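Local coordinates for uncharacterized protein (Exiguobacterium sibiricum, PDB 3B77) that is of unknown function but carries a bacterial pleckstrin homology domain followed by a helical region that probably mediates oligomerisation, at residues Gln6-Asp11 with Tyr31-Ser36. Sequence-based numbering, arbitrary orientation.
Sequences QVIHPD and YFLIKS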
ATOM      1  N   GLN A   6     -18.365 -65.876 -10.477  1.00 68.88           N
ATOM      2  CA  GLN A   6     -17.761 -66.617 -11.577  1.00 69.32           C
ATOM      3  C   GLN A   6     -17.333 -65.682 -12.699  1.00 68.25           C
ATOM      4  O   GLN A   6     -18.115 -64.862 -13.160  1.00 68.85           O
ATOM      5  CB  GLN A   6     -18.759 -67.635 -12.167  1.00 70.18           C
ATOM      6  CG  GLN A   6     -19.373 -68.652 -11.180  1.00 70.66           C
ATOM      7  CD  GLN A   6     -18.386 -69.666 -10.656  1.00 71.10           C
ATOM      8  OE1 GLN A   6     -17.579 -70.211 -11.398  1.00 71.05           O
ATOM      9  NE2 GLN A   6     -18.454 -69.933  -9.364  1.00 70.76           N
ATOM     10  N   VAL A   7     -16.097 -65.827 -13.147  1.00 67.55           N
ATOM     11  CA  VAL A   7     -15.631 -65.122 -14.317  1.00 67.21           C
ATOM     12  C   VAL A   7     -16.324 -65.738 -15.522  1.00 68.40           C
ATOM     13  O   VAL A   7     -16.236 -66.953 -15.747  1.00 69.25           O
ATOM     14  CB  VAL A   7     -14.110 -65.237 -14.477  1.00 67.03           C
ATOM     15  CG1 VAL A   7     -13.649 -64.545 -15.755  1.00 66.57           C
ATOM     16  CG2 VAL A   7     -13.402 -64.658 -13.251  1.00 64.85           C
ATOM     17  N   ILE A   8     -17.036 -64.908 -16.278  1.00 69.50           N
ATOM     18  CA  ILE A   8     -17.768 -65.368 -17.444  1.00 69.96           C
ATOM     19  C   ILE A   8     -16.852 -65.332 -18.666  1.00 72.34           C
ATOM     20  O   ILE A   8     -16.033 -64.436 -18.808  1.00 73.23           O
ATOM     21  CB  ILE A   8     -19.003 -64.484 -17.699  1.00 69.21           C
ATOM     22  CG1 ILE A   8     -19.902 -64.379 -16.445  1.00 68.34           C
ATOM     23  CG2 ILE A   8     -19.764 -64.968 -18.903  1.00 67.63           C
ATOM     24  CD1 ILE A   8     -20.316 -65.684 -15.814  1.00 66.15           C
ATOM     25  N   HIS A   9     -17.003 -66.308 -19.547  1.00 75.08           N
ATOM     26  CA  HIS A   9     -16.238 -66.386 -20.777  1.00 76.74           C
ATOM     27  C   HIS A   9     -16.851 -65.400 -21.785  1.00 77.20           C
ATOM     28  O   HIS A   9     -18.059 -65.234 -21.814  1.00 77.10           O
ATOM     29  CB  HIS A   9     -16.309 -67.819 -21.322  1.00 77.63           C
ATOM     30  CG  HIS A   9     -15.377 -68.087 -22.460  1.00 78.85           C
ATOM     31  ND1 HIS A   9     -15.698 -67.806 -23.769  1.00 79.82           N
ATOM     32  CD2 HIS A   9     -14.134 -68.620 -22.487  1.00 80.07           C
ATOM     33  CE1 HIS A   9     -14.689 -68.139 -24.552  1.00 80.19           C
ATOM     34  NE2 HIS A   9     -13.728 -68.638 -23.800  1.00 79.95           N
ATOM     35  N   PRO A  10     -16.021 -64.720 -22.588  1.00 78.12           N
ATOM     36  CA  PRO A  10     -16.450 -63.807 -23.654  1.00 79.46           C
ATOM     37  C   PRO A  10     -17.601 -64.261 -24.552  1.00 81.51           C
ATOM     38  O   PRO A  10     -18.375 -63.427 -25.026  1.00 81.93           O
ATOM     39  CB  PRO A  10     -15.189 -63.654 -24.499  1.00 79.04           C
ATOM     40  CG  PRO A  10     -14.078 -63.828 -23.546  1.00 78.42           C
ATOM     41  CD  PRO A  10     -14.556 -64.737 -22.455  1.00 78.09           C
ATOM     42  N   ASP A  11     -17.690 -65.559 -24.813  1.00 84.58           N
ATOM     43  CA  ASP A  11     -18.768 -66.111 -25.642  1.00 86.40           C
ATOM     44  C   ASP A  11     -20.138 -65.925 -25.020  1.00 87.39           C
ATOM     45  O   ASP A  11     -21.141 -65.876 -25.741  1.00 88.26           O
ATOM     46  CB  ASP A  11     -18.574 -67.607 -25.875  1.00 86.60           C
ATOM     47  CG  ASP A  11     -17.308 -67.927 -26.614  1.00 86.32           C
ATOM     48  OD1 ASP A  11     -16.624 -66.991 -27.079  1.00 87.36           O
ATOM     49  OD2 ASP A  11     -16.990 -69.126 -26.716  1.00 86.19           O
ATOM     50  N   TYR A  31     -14.938 -56.235 -21.311  1.00 62.92           N
ATOM     51  CA  TYR A  31     -13.637 -56.903 -21.223  1.00 61.87           C
ATOM     52  C   TYR A  31     -13.542 -57.891 -20.076  1.00 61.67           C
ATOM     53  O   TYR A  31     -12.657 -58.732 -20.065  1.00 63.13           O
ATOM     54  CB  TYR A  31     -12.518 -55.879 -21.098  1.00 61.46           C
ATOM     55  CG  TYR A  31     -12.177 -55.199 -22.400  1.00 61.16           C
ATOM     56  CD1 TYR A  31     -12.840 -54.055 -22.790  1.00 60.03           C
ATOM     57  CD2 TYR A  31     -11.189 -55.710 -23.242  1.00 60.72           C
ATOM     58  CE1 TYR A  31     -12.549 -53.423 -23.969  1.00 60.79           C
ATOM     59  CE2 TYR A  31     -10.891 -55.084 -24.439  1.00 61.72           C
ATOM     60  CZ  TYR A  31     -11.581 -53.932 -24.787  1.00 62.17           C
ATOM     61  OH  TYR A  31     -11.322 -53.263 -25.954  1.00 63.04           O
ATOM     62  N   PHE A  32     -14.446 -57.819 -19.108  1.00 61.22           N
ATOM     63  CA  PHE A  32     -14.373 -58.722 -17.977  1.00 60.53           C
ATOM     64  C   PHE A  32     -15.694 -58.702 -17.253  1.00 61.54           C
ATOM     65  O   PHE A  32     -16.209 -57.639 -16.944  1.00 62.64           O
ATOM     66  CB  PHE A  32     -13.261 -58.282 -17.042  1.00 60.06           C
ATOM     67  CG  PHE A  32     -12.618 -59.421 -16.299  1.00 61.13           C
ATOM     68  CD1 PHE A  32     -13.125 -59.866 -15.070  1.00 60.64           C
ATOM     69  CD2 PHE A  32     -11.504 -60.061 -16.825  1.00 60.05           C
ATOM     70  CE1 PHE A  32     -12.529 -60.929 -14.400  1.00 59.81           C
ATOM     71  CE2 PHE A  32     -10.916 -61.092 -16.154  1.00 59.58           C
ATOM     72  CZ  PHE A  32     -11.426 -61.527 -14.942  1.00 59.98           C
ATOM     73  N   LEU A  33     -16.258 -59.874 -17.009  1.00 63.09           N
ATOM     74  CA  LEU A  33     -17.544 -59.975 -16.341  1.00 63.38           C
ATOM     75  C   LEU A  33     -17.434 -61.033 -15.259  1.00 64.17           C
ATOM     76  O   LEU A  33     -16.834 -62.097 -15.466  1.00 64.98           O
ATOM     77  CB  LEU A  33     -18.652 -60.290 -17.345  1.00 63.34           C
ATOM     78  CG  LEU A  33     -20.118 -60.397 -16.900  1.00 63.46           C
ATOM     79  CD1 LEU A  33     -20.651 -59.182 -16.196  1.00 61.88           C
ATOM     80  CD2 LEU A  33     -20.936 -60.646 -18.116  1.00 63.61           C
ATOM     81  N   ILE A  34     -17.947 -60.687 -14.086  1.00 64.62           N
ATOM     82  CA  ILE A  34     -17.995 -61.564 -12.937  1.00 64.90           C
ATOM     83  C   ILE A  34     -19.455 -61.588 -12.546  1.00 67.34           C
ATOM     84  O   ILE A  34     -20.075 -60.535 -12.319  1.00 66.80           O
ATOM     85  CB  ILE A  34     -17.185 -61.022 -11.755  1.00 64.54           C
ATOM     86  CG1 ILE A  34     -15.689 -60.995 -12.093  1.00 63.91           C
ATOM     87  CG2 ILE A  34     -17.465 -61.858 -10.497  1.00 63.55           C
ATOM     88  CD1 ILE A  34     -14.837 -60.261 -11.087  1.00 62.28           C
ATOM     89  N   LYS A  35     -20.019 -62.788 -12.531  1.00 70.63           N
ATOM     90  CA  LYS A  35     -21.409 -62.961 -12.183  1.00 73.19           C
ATOM     91  C   LYS A  35     -21.501 -63.797 -10.915  1.00 72.49           C
ATOM     92  O   LYS A  35     -20.886 -64.838 -10.798  1.00 71.52           O
ATOM     93  CB  LYS A  35     -22.187 -63.611 -13.338  1.00 74.37           C
ATOM     94  CG  LYS A  35     -23.723 -63.438 -13.228  1.00 77.82           C
ATOM     95  CD  LYS A  35     -24.499 -64.275 -14.265  1.00 80.01           C
ATOM     96  CE  LYS A  35     -24.273 -63.810 -15.717  1.00 83.39           C
ATOM     97  NZ  LYS A  35     -24.933 -64.730 -16.722  1.00 84.33           N
ATOM     98  N   SER A  36     -22.239 -63.271  -9.958  1.00 73.43           N
ATOM     99  CA  SER A  36     -22.593 -63.960  -8.745  1.00 74.06           C
ATOM    100  C   SER A  36     -24.125 -64.136  -8.716  1.00 76.31           C
ATOM    101  O   SER A  36     -24.868 -63.679  -9.602  1.00 75.93           O
ATOM    102  CB  SER A  36     -22.089 -63.167  -7.538  1.00 73.87           C
ATOM    103  OG  SER A  36     -23.104 -62.911  -6.573  1.00 73.07           O
TER
HETATM  104  O   HOH W   1     -14.344 -62.194 -18.400  1.00 55.75           O
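Val7 sets both of its methyls against the far end of the Phe32 ring, CG1 coming within 3.8 Å of CZ and CG2 within 4.0 Å of CE1. The approach is oblique to the ring. With CG1 anti to the backbone N (chi1 177°) and CG2 anti to the carbonyl carbon, Val7 presents a fork to the CE1-CZ end of the ring, and CG2 also lies near Ile34 CG1. Val103 of strand 97-104 and His110 of helix 108-146 pack on Val7 as well, while Ile34 meets Ile101 and Val103, and Phe32 reaches Leu114, so this face, with Phe32 and Ile34 buried and Val7 partly so, turns toward the domain interior.

The backbones are joined as antiparallel strands. Gln6 and Lys35 form a hydrogen-bonded pair, Gln6 N to Lys35 O at 2.7 Å and Lys35 N to Gln6 O at 2.9 Å; Val7 and Ile34 follow as a non-hydrogen-bonded pair. Ile8 N then bonds almost straight to Leu33 O (2.9 Å, 171° at the hydrogen).

Away from Val7, a second close-packed patch forms where Ile8 lays CD1 on Lys35 CB at 3.7 Å and CG1 near Leu33 CG, covering the aliphatic root of the lysine. The contact is looser around it. Gln6 bends at chi2 (-69°) and turns its amide away from Lys35; its NE2 makes a weak hydrogen bond to Asp104 OD2. Past Ile8 the chains part, and a water donates to Ile8 O at 2.8 Å and accepts only a weak bond from Leu33 N. The exposed residues His9 to Asp11 leave the sheet and enter a 3-10 turn at Pro10. A short N-terminal strand thus edges strand 30-35 within the antiparallel beta-sheet of a pleckstrin homology domain, beside the long helix that follows its last strand.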